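Local coordinates for protein alpha-rhamnosidase (Dictyoglomus thermophilum, PDB 6I60) that probably hydrolyses terminal non-reducing alpha-L-rhamnose residues from alpha-L-rhamnosides, as a multidomain bacterial glycoside hydrolase, at residues A[48-57]-A[97-107]; A[219-229]-A[333-342]. All coordinates share one frame; numbering follows the deposited sequence.

Contact 1. Residues A[48-57]-A[97-107]; sequences KKNPIFSWKL and EQVIKYEGKEL
Trp55 and Gln98 meet twice, once through the indole and once through a backbone carbonyl. Gln98 CB sits over one face of the indole, 3.9 Å from the centroid of the Trp55 five-membered ring, in a CH-pi contact. Beyond CG the Gln98 chain runs extended, and its NE2 donates to Trp55 O at 2.8 Å, in the carbonyl plane. The amide is also held from its other end: Gln98 OE1 accepts from Lys868 and Asn891. Trp55 CG stands between its own backbone N and carbonyl carbon (chi1 55°), which lays the ring across the neighbouring strand. There Trp55 CH2 reaches Ile100 CG1 at 3.5 Å. With an alanine in place of Trp55, Gln98 CB and Ile100 CG1 would probably lose the ring they pack on, and Gln66 the indole N-H it accepts.

Strands 52-56 and 99-101 run antiparallel in the small three-stranded sheet of the N-terminal immunoglobulin-like domain. Phe53 and Ile100 form a hydrogen-bonded pair: Phe53 N donates to Ile100 O and Ile100 N to Phe53 O, both at 2.9 Å. Ile52 and Lys101 are a non-hydrogen-bonded pair. On the face of Ile52, its CG2 crosses Val99 CG1 at 3.6 Å. On the face of Phe53 and Ile100, Phe53 lies alongside Tyr102, and Phe53 CE2 meets Tyr102 CD1 at 3.7 Å. Trp115 and Phe135 of the facing sheet pack edge-to-face with Phe53.

Past the end of strand 99-101, Tyr102 ties down the residues that lead into strand 52-56. Its N donates to Pro51 O. Its own O accepts from Asn50 ND2 at 2.7 Å, the donor tilted from the carbonyl plane. Pro51 CD packs on Tyr102 CB at 3.6 Å and also touches Leu107 CD1.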
# COMPACT_ATOMS: atom_id res chain seq x y z
N LYS A 48 0.45 18.94 -7.68
CA LYS A 48 1.89 19.12 -7.74
C LYS A 48 2.25 20.08 -8.87
O LYS A 48 1.87 19.86 -10.02
CB LYS A 48 2.58 17.77 -7.96
CG LYS A 48 3.36 17.26 -6.76
CD LYS A 48 4.40 16.24 -7.17
CE LYS A 48 5.40 15.99 -6.06
NZ LYS A 48 4.74 15.55 -4.79
N LYS A 49 2.97 21.16 -8.53
CA LYS A 49 3.38 22.12 -9.55
C LYS A 49 4.34 21.49 -10.55
O LYS A 49 4.37 21.90 -11.72
CB LYS A 49 4.01 23.35 -8.89
CG LYS A 49 3.10 24.06 -7.91
CD LYS A 49 2.34 25.19 -8.59
CE LYS A 49 1.39 25.88 -7.61
NZ LYS A 49 2.12 26.65 -6.56
N ASN A 50 5.12 20.50 -10.11
CA ASN A 50 6.04 19.77 -10.98
C ASN A 50 5.70 18.28 -10.89
O ASN A 50 6.37 17.53 -10.17
CB ASN A 50 7.50 20.02 -10.59
CG ASN A 50 7.84 21.50 -10.56
OD1 ASN A 50 7.39 22.23 -9.68
ND2 ASN A 50 8.64 21.94 -11.53
N PRO A 51 4.67 17.83 -11.60
CA PRO A 51 4.30 16.41 -11.55
C PRO A 51 5.35 15.54 -12.22
O PRO A 51 6.29 16.01 -12.87
CB PRO A 51 2.97 16.36 -12.31
CG PRO A 51 2.99 17.56 -13.20
CD PRO A 51 3.75 18.62 -12.44
N ILE A 52 5.18 14.23 -12.04
CA ILE A 52 6.10 13.23 -12.57
C ILE A 52 5.49 12.59 -13.80
O ILE A 52 4.32 12.17 -13.78
CB ILE A 52 6.44 12.17 -11.50
CG1 ILE A 52 7.02 12.83 -10.25
CG2 ILE A 52 7.39 11.13 -12.07
CD1 ILE A 52 8.45 13.32 -10.42
N PHE A 53 6.26 12.51 -14.88
CA PHE A 53 5.83 11.89 -16.13
C PHE A 53 6.61 10.59 -16.35
O PHE A 53 7.79 10.50 -16.01
CB PHE A 53 6.05 12.83 -17.32
CG PHE A 53 5.15 14.03 -17.31
CD1 PHE A 53 3.88 13.97 -17.88
CD2 PHE A 53 5.56 15.22 -16.74
CE1 PHE A 53 3.05 15.08 -17.87
CE2 PHE A 53 4.74 16.33 -16.73
CZ PHE A 53 3.48 16.26 -17.30
N SER A 54 5.94 9.59 -16.92
CA SER A 54 6.55 8.30 -17.15
C SER A 54 5.92 7.65 -18.37
O SER A 54 4.83 8.02 -18.80
CB SER A 54 6.41 7.38 -15.92
OG SER A 54 5.15 7.57 -15.29
N TRP A 55 6.63 6.67 -18.93
CA TRP A 55 6.17 5.96 -20.11
C TRP A 55 6.94 4.66 -20.24
O TRP A 55 8.03 4.50 -19.70
CB TRP A 55 6.35 6.81 -21.38
CG TRP A 55 7.75 7.29 -21.57
CD1 TRP A 55 8.79 6.60 -22.10
CD2 TRP A 55 8.27 8.58 -21.21
NE1 TRP A 55 9.93 7.37 -22.10
CE2 TRP A 55 9.63 8.60 -21.56
CE3 TRP A 55 7.71 9.72 -20.62
CZ2 TRP A 55 10.44 9.71 -21.35
CZ3 TRP A 55 8.51 10.82 -20.41
CH2 TRP A 55 9.87 10.81 -20.78
N LYS A 56 6.35 3.72 -20.99
CA LYS A 56 6.95 2.43 -21.29
C LYS A 56 7.31 2.36 -22.77
O LYS A 56 6.79 3.11 -23.59
CB LYS A 56 6.01 1.28 -20.91
CG LYS A 56 5.64 1.25 -19.44
CD LYS A 56 4.49 0.30 -19.17
CE LYS A 56 4.17 0.21 -17.69
NZ LYS A 56 5.33 -0.27 -16.89
N LEU A 57 8.20 1.43 -23.10
CA LEU A 57 8.76 1.34 -24.44
C LEU A 57 8.60 -0.07 -25.00
O LEU A 57 8.54 -1.05 -24.25
CB LEU A 57 10.23 1.74 -24.46
CG LEU A 57 10.53 3.14 -23.93
CD1 LEU A 57 12.03 3.35 -23.78
CD2 LEU A 57 9.91 4.19 -24.83
N GLU A 97 16.58 7.95 -19.05
CA GLU A 97 15.53 7.88 -18.04
C GLU A 97 14.15 8.02 -18.68
O GLU A 97 13.97 8.76 -19.65
CB GLU A 97 15.74 8.97 -16.99
CG GLU A 97 16.83 8.66 -15.98
CD GLU A 97 16.61 7.33 -15.27
OE1 GLU A 97 17.60 6.60 -15.04
OE2 GLU A 97 15.44 7.01 -14.95
N GLN A 98 13.18 7.29 -18.12
CA GLN A 98 11.79 7.38 -18.56
C GLN A 98 10.87 7.84 -17.43
O GLN A 98 9.65 7.66 -17.51
CB GLN A 98 11.31 6.04 -19.12
CG GLN A 98 11.43 4.87 -18.15
CD GLN A 98 11.55 3.54 -18.87
OE1 GLN A 98 12.54 2.83 -18.71
NE2 GLN A 98 10.55 3.20 -19.68
N VAL A 99 11.44 8.41 -16.37
CA VAL A 99 10.69 9.00 -15.27
C VAL A 99 11.24 10.41 -15.06
O VAL A 99 12.36 10.57 -14.55
CB VAL A 99 10.78 8.18 -13.98
CG1 VAL A 99 10.15 8.92 -12.82
CG2 VAL A 99 10.12 6.82 -14.17
N ILE A 100 10.48 11.42 -15.47
CA ILE A 100 10.97 12.79 -15.52
C ILE A 100 10.14 13.67 -14.60
O ILE A 100 8.95 13.43 -14.38
CB ILE A 100 10.95 13.35 -16.96
CG1 ILE A 100 11.31 12.26 -17.97
CG2 ILE A 100 11.91 14.53 -17.09
CD1 ILE A 100 12.73 11.75 -17.86
N LYS A 101 10.78 14.70 -14.06
CA LYS A 101 10.11 15.73 -13.29
C LYS A 101 9.76 16.90 -14.20
O LYS A 101 10.57 17.32 -15.03
CB LYS A 101 10.99 16.20 -12.13
CG LYS A 101 10.47 17.43 -11.40
CD LYS A 101 11.61 18.21 -10.75
CE LYS A 101 11.11 19.11 -9.64
NZ LYS A 101 12.21 19.56 -8.73
N TYR A 102 8.54 17.42 -14.04
CA TYR A 102 8.07 18.50 -14.88
C TYR A 102 8.89 19.77 -14.66
O TYR A 102 9.19 20.14 -13.52
CB TYR A 102 6.59 18.77 -14.60
CG TYR A 102 6.02 19.98 -15.31
CD1 TYR A 102 5.71 19.93 -16.66
CD2 TYR A 102 5.79 21.17 -14.63
CE1 TYR A 102 5.19 21.03 -17.32
CE2 TYR A 102 5.27 22.27 -15.28
CZ TYR A 102 4.97 22.20 -16.62
OH TYR A 102 4.45 23.29 -17.28
N GLU A 103 9.25 20.43 -15.76
CA GLU A 103 10.07 21.64 -15.70
C GLU A 103 9.60 22.68 -16.71
O GLU A 103 10.41 23.45 -17.24
CB GLU A 103 11.54 21.31 -15.95
CG GLU A 103 12.26 20.68 -14.77
CD GLU A 103 13.70 20.34 -15.10
OE1 GLU A 103 13.96 19.83 -16.21
OE2 GLU A 103 14.58 20.58 -14.24
N GLY A 104 8.30 22.72 -17.01
CA GLY A 104 7.75 23.62 -17.99
C GLY A 104 7.19 24.89 -17.38
O GLY A 104 7.55 25.30 -16.27
N LYS A 105 6.30 25.53 -18.14
CA LYS A 105 5.64 26.74 -17.66
C LYS A 105 4.87 26.45 -16.38
O LYS A 105 4.31 25.36 -16.21
CB LYS A 105 4.71 27.29 -18.75
CG LYS A 105 3.93 28.53 -18.34
CD LYS A 105 3.92 29.57 -19.45
CE LYS A 105 2.69 30.46 -19.34
NZ LYS A 105 2.78 31.64 -20.26
N GLU A 106 4.84 27.42 -15.48
CA GLU A 106 4.13 27.26 -14.21
C GLU A 106 2.67 26.92 -14.47
O GLU A 106 1.94 27.69 -15.11
CB GLU A 106 4.25 28.54 -13.38
CG GLU A 106 3.19 28.68 -12.30
CD GLU A 106 3.73 28.36 -10.92
OE1 GLU A 106 2.93 28.35 -9.95
OE2 GLU A 106 4.95 28.12 -10.79
N LEU A 107 2.24 25.76 -13.97
CA LEU A 107 0.88 25.31 -14.18
C LEU A 107 -0.10 26.19 -13.41
O LEU A 107 0.24 26.85 -12.43
CB LEU A 107 0.73 23.85 -13.76
CG LEU A 107 1.67 22.87 -14.46
CD1 LEU A 107 1.57 21.49 -13.83
CD2 LEU A 107 1.37 22.81 -15.96

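Contact 2. Residues A[219-229]-A[333-342]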
# COMPACT_ATOMS: atom_id res chain seq x y z
N GLY A 219 -8.82 10.13 2.20
CA GLY A 219 -7.86 9.30 2.89
C GLY A 219 -7.54 9.81 4.28
O GLY A 219 -7.68 11.00 4.60
N GLN A 220 -7.08 8.89 5.13
CA GLN A 220 -6.74 9.22 6.51
C GLN A 220 -5.39 9.93 6.55
O GLN A 220 -4.37 9.37 6.13
CB GLN A 220 -6.71 7.95 7.35
CG GLN A 220 -7.94 7.07 7.20
CD GLN A 220 -7.91 5.86 8.11
OE1 GLN A 220 -7.01 5.72 8.94
NE2 GLN A 220 -8.88 4.98 7.95
N THR A 221 -5.39 11.16 7.05
CA THR A 221 -4.17 11.92 7.27
C THR A 221 -4.30 12.68 8.57
O THR A 221 -5.36 12.69 9.21
CB THR A 221 -3.89 12.90 6.12
OG1 THR A 221 -5.09 13.59 5.77
CG2 THR A 221 -3.35 12.17 4.90
N ASP A 222 -3.21 13.33 8.98
CA ASP A 222 -3.26 14.26 10.10
C ASP A 222 -4.02 15.50 9.65
O ASP A 222 -3.45 16.41 9.03
CB ASP A 222 -1.86 14.61 10.57
CG ASP A 222 -1.86 15.48 11.82
OD1 ASP A 222 -2.95 15.94 12.22
OD2 ASP A 222 -0.77 15.69 12.40
N TYR A 223 -5.33 15.54 9.94
CA TYR A 223 -6.18 16.61 9.43
C TYR A 223 -5.77 17.98 9.94
O TYR A 223 -6.14 18.99 9.34
CB TYR A 223 -7.64 16.33 9.78
CG TYR A 223 -8.14 14.98 9.29
CD1 TYR A 223 -8.35 14.74 7.94
CD2 TYR A 223 -8.39 13.95 10.19
CE1 TYR A 223 -8.81 13.51 7.50
CE2 TYR A 223 -8.84 12.71 9.75
CZ TYR A 223 -9.05 12.50 8.41
OH TYR A 223 -9.50 11.27 7.97
N LYS A 224 -5.01 18.04 11.04
CA LYS A 224 -4.52 19.33 11.52
C LYS A 224 -3.38 19.85 10.65
O LYS A 224 -3.16 21.07 10.59
CB LYS A 224 -4.06 19.20 12.97
CG LYS A 224 -5.16 19.48 13.99
CD LYS A 224 -4.65 19.27 15.41
CE LYS A 224 -5.71 19.64 16.44
NZ LYS A 224 -5.41 19.04 17.77
N LYS A 225 -2.66 18.97 9.97
CA LYS A 225 -1.54 19.37 9.13
C LYS A 225 -1.87 19.35 7.64
O LYS A 225 -1.24 20.09 6.87
CB LYS A 225 -0.33 18.46 9.39
CG LYS A 225 0.35 18.69 10.73
CD LYS A 225 1.77 19.20 10.55
CE LYS A 225 2.36 19.68 11.86
NZ LYS A 225 3.20 20.91 11.69
N ARG A 226 -2.83 18.53 7.21
CA ARG A 226 -3.16 18.44 5.80
C ARG A 226 -4.49 17.71 5.64
O ARG A 226 -4.76 16.75 6.37
CB ARG A 226 -2.06 17.72 5.02
CG ARG A 226 -2.56 16.86 3.87
CD ARG A 226 -1.40 16.37 3.04
NE ARG A 226 -0.37 15.78 3.89
CZ ARG A 226 0.18 14.60 3.69
NH1 ARG A 226 -0.19 13.86 2.65
NH2 ARG A 226 1.10 14.15 4.53
N VAL A 227 -5.31 18.18 4.70
CA VAL A 227 -6.58 17.56 4.37
C VAL A 227 -6.61 17.33 2.86
O VAL A 227 -6.58 18.29 2.09
CB VAL A 227 -7.78 18.42 4.80
CG1 VAL A 227 -9.09 17.79 4.33
CG2 VAL A 227 -7.79 18.62 6.31
N LEU A 228 -6.67 16.07 2.45
CA LEU A 228 -6.71 15.73 1.03
C LEU A 228 -8.14 15.85 0.52
O LEU A 228 -9.02 15.12 0.96
CB LEU A 228 -6.17 14.32 0.79
CG LEU A 228 -4.90 13.92 1.53
CD1 LEU A 228 -4.72 12.41 1.47
CD2 LEU A 228 -3.69 14.62 0.93
N TYR A 229 -8.36 16.76 -0.42
CA TYR A 229 -9.66 16.91 -1.06
C TYR A 229 -9.68 16.13 -2.37
O TYR A 229 -8.64 15.88 -2.99
CB TYR A 229 -9.99 18.38 -1.32
CG TYR A 229 -9.19 19.04 -2.41
CD1 TYR A 229 -7.94 19.60 -2.15
CD2 TYR A 229 -9.68 19.13 -3.71
CE1 TYR A 229 -7.20 20.21 -3.15
CE2 TYR A 229 -8.95 19.73 -4.71
CZ TYR A 229 -7.71 20.27 -4.43
OH TYR A 229 -6.98 20.87 -5.42
N PRO A 333 -10.05 22.74 9.78
CA PRO A 333 -9.27 21.72 10.50
C PRO A 333 -7.83 22.12 10.76
O PRO A 333 -7.16 21.45 11.55
CB PRO A 333 -9.34 20.49 9.57
CG PRO A 333 -10.37 20.83 8.52
CD PRO A 333 -10.40 22.31 8.42
N GLY A 334 -7.35 23.19 10.13
CA GLY A 334 -6.00 23.67 10.33
C GLY A 334 -5.00 23.20 9.30
O GLY A 334 -3.90 23.76 9.22
N GLY A 335 -5.35 22.19 8.51
CA GLY A 335 -4.42 21.63 7.55
C GLY A 335 -4.56 22.23 6.16
O GLY A 335 -5.64 22.66 5.76
N LYS A 336 -3.45 22.26 5.44
CA LYS A 336 -3.46 22.71 4.06
C LYS A 336 -4.20 21.70 3.19
O LYS A 336 -4.00 20.49 3.31
CB LYS A 336 -2.04 22.92 3.54
CG LYS A 336 -1.16 23.77 4.45
CD LYS A 336 -1.34 25.25 4.17
CE LYS A 336 -1.41 26.04 5.46
NZ LYS A 336 -2.67 25.79 6.21
N LEU A 337 -5.07 22.20 2.32
CA LEU A 337 -5.91 21.35 1.49
C LEU A 337 -5.17 21.03 0.20
O LEU A 337 -4.97 21.91 -0.65
CB LEU A 337 -7.26 22.02 1.22
CG LEU A 337 -8.21 21.98 2.42
CD1 LEU A 337 -8.04 23.21 3.31
CD2 LEU A 337 -9.66 21.84 1.97
N TYR A 338 -4.76 19.78 0.05
CA TYR A 338 -3.97 19.30 -1.07
C TYR A 338 -4.73 18.20 -1.80
O TYR A 338 -5.70 17.64 -1.29
CB TYR A 338 -2.61 18.78 -0.60
CG TYR A 338 -1.52 18.77 -1.65
CD1 TYR A 338 -1.02 19.96 -2.17
CD2 TYR A 338 -0.98 17.58 -2.11
CE1 TYR A 338 -0.02 19.96 -3.12
CE2 TYR A 338 0.02 17.56 -3.07
CZ TYR A 338 0.49 18.75 -3.57
OH TYR A 338 1.49 18.75 -4.52
N SER A 339 -4.28 17.89 -3.02
CA SER A 339 -4.88 16.84 -3.84
C SER A 339 -3.77 15.93 -4.34
O SER A 339 -3.12 16.23 -5.35
CB SER A 339 -5.68 17.43 -5.00
OG SER A 339 -6.29 16.40 -5.76
N GLU A 340 -3.56 14.81 -3.65
CA GLU A 340 -2.56 13.84 -4.04
C GLU A 340 -3.17 12.81 -4.98
O GLU A 340 -4.33 12.43 -4.83
CB GLU A 340 -1.97 13.14 -2.81
CG GLU A 340 -1.20 14.06 -1.88
CD GLU A 340 -0.05 13.36 -1.19
OE1 GLU A 340 0.06 13.49 0.05
OE2 GLU A 340 0.73 12.68 -1.88
N ILE A 341 -2.37 12.37 -5.95
CA ILE A 341 -2.79 11.36 -6.91
C ILE A 341 -2.31 10.01 -6.38
O ILE A 341 -1.12 9.69 -6.44
CB ILE A 341 -2.25 11.64 -8.32
CG1 ILE A 341 -2.45 13.12 -8.68
CG2 ILE A 341 -2.93 10.74 -9.34
CD1 ILE A 341 -3.88 13.47 -9.03
N TYR A 342 -3.24 9.23 -5.85
CA TYR A 342 -2.93 7.93 -5.28
C TYR A 342 -4.18 7.07 -5.35
O TYR A 342 -5.30 7.59 -5.44
CB TYR A 342 -2.43 8.05 -3.83
CG TYR A 342 -3.51 8.36 -2.81
CD1 TYR A 342 -4.32 9.48 -2.93
CD2 TYR A 342 -3.69 7.53 -1.70
CE1 TYR A 342 -5.29 9.76 -1.99
CE2 TYR A 342 -4.67 7.81 -0.76
CZ TYR A 342 -5.46 8.93 -0.91
OH TYR A 342 -6.43 9.21 0.03
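Glu340 OE1 takes a salt bridge from Arg226 NH1 at 2.6 Å and a second bond from Asn532. Arg226 and Glu340 cross at about a right angle, with guanidinium and carboxylate planes 34° apart. The Arg226 chain bends at chi3 (50°), and its NE and NH2 pair with Asp536 and Asp533. Three acidic partners thus fix the rotation of the guanidinium. Leu228 CD2 packs on Glu340 CG at 3.8 Å, beside the bridge.

The backbones pair in parallel. Val227 N donates to Lys336 O, and Val227 O accepts from Tyr338 N. Tyr229 N then donates to Tyr338 O at 2.9 Å. Ser339 CB lies over one face of the Tyr229 ring, offset toward its rim, in a CH-pi contact. At Gly335 a side chain would run into Arg226 N and Tyr223 O.

Strand 336-338 is an outermost strand of a five-stranded mixed sheet and borders strand 226-233. Val227 and Pro333 both rest on Leu199 of strand 189-199, while Arg226 and Leu228 face helix 524-535.

In the fold
The two contacts come in series along the chain, contact 1 closing before contact 2 opens. Their centres lie about 23 Å apart. Contact 1 belongs to the N-terminal immunoglobulin-like domain and contact 2 to the family's alpha-L-rhamnosidase N-terminal domain. Strands 52-56 and 99-101 belong to one sheet and strands 226-233 and 336-338 to another. The contacts still touch, where Lys48 CA packs on Tyr338 OH at 3.3 Å. Helix 524-535, in the six-hairpin glycosidase domain, meets both: Arg528 touches Lys48 and Ile52, while Lys529, Asn532 and Asp533 meet residues of 219-229. Two beta domains therefore pack on one helix of the family's glycosidase domain. Gln98 also ties contact 1 to the family's C-terminal domain.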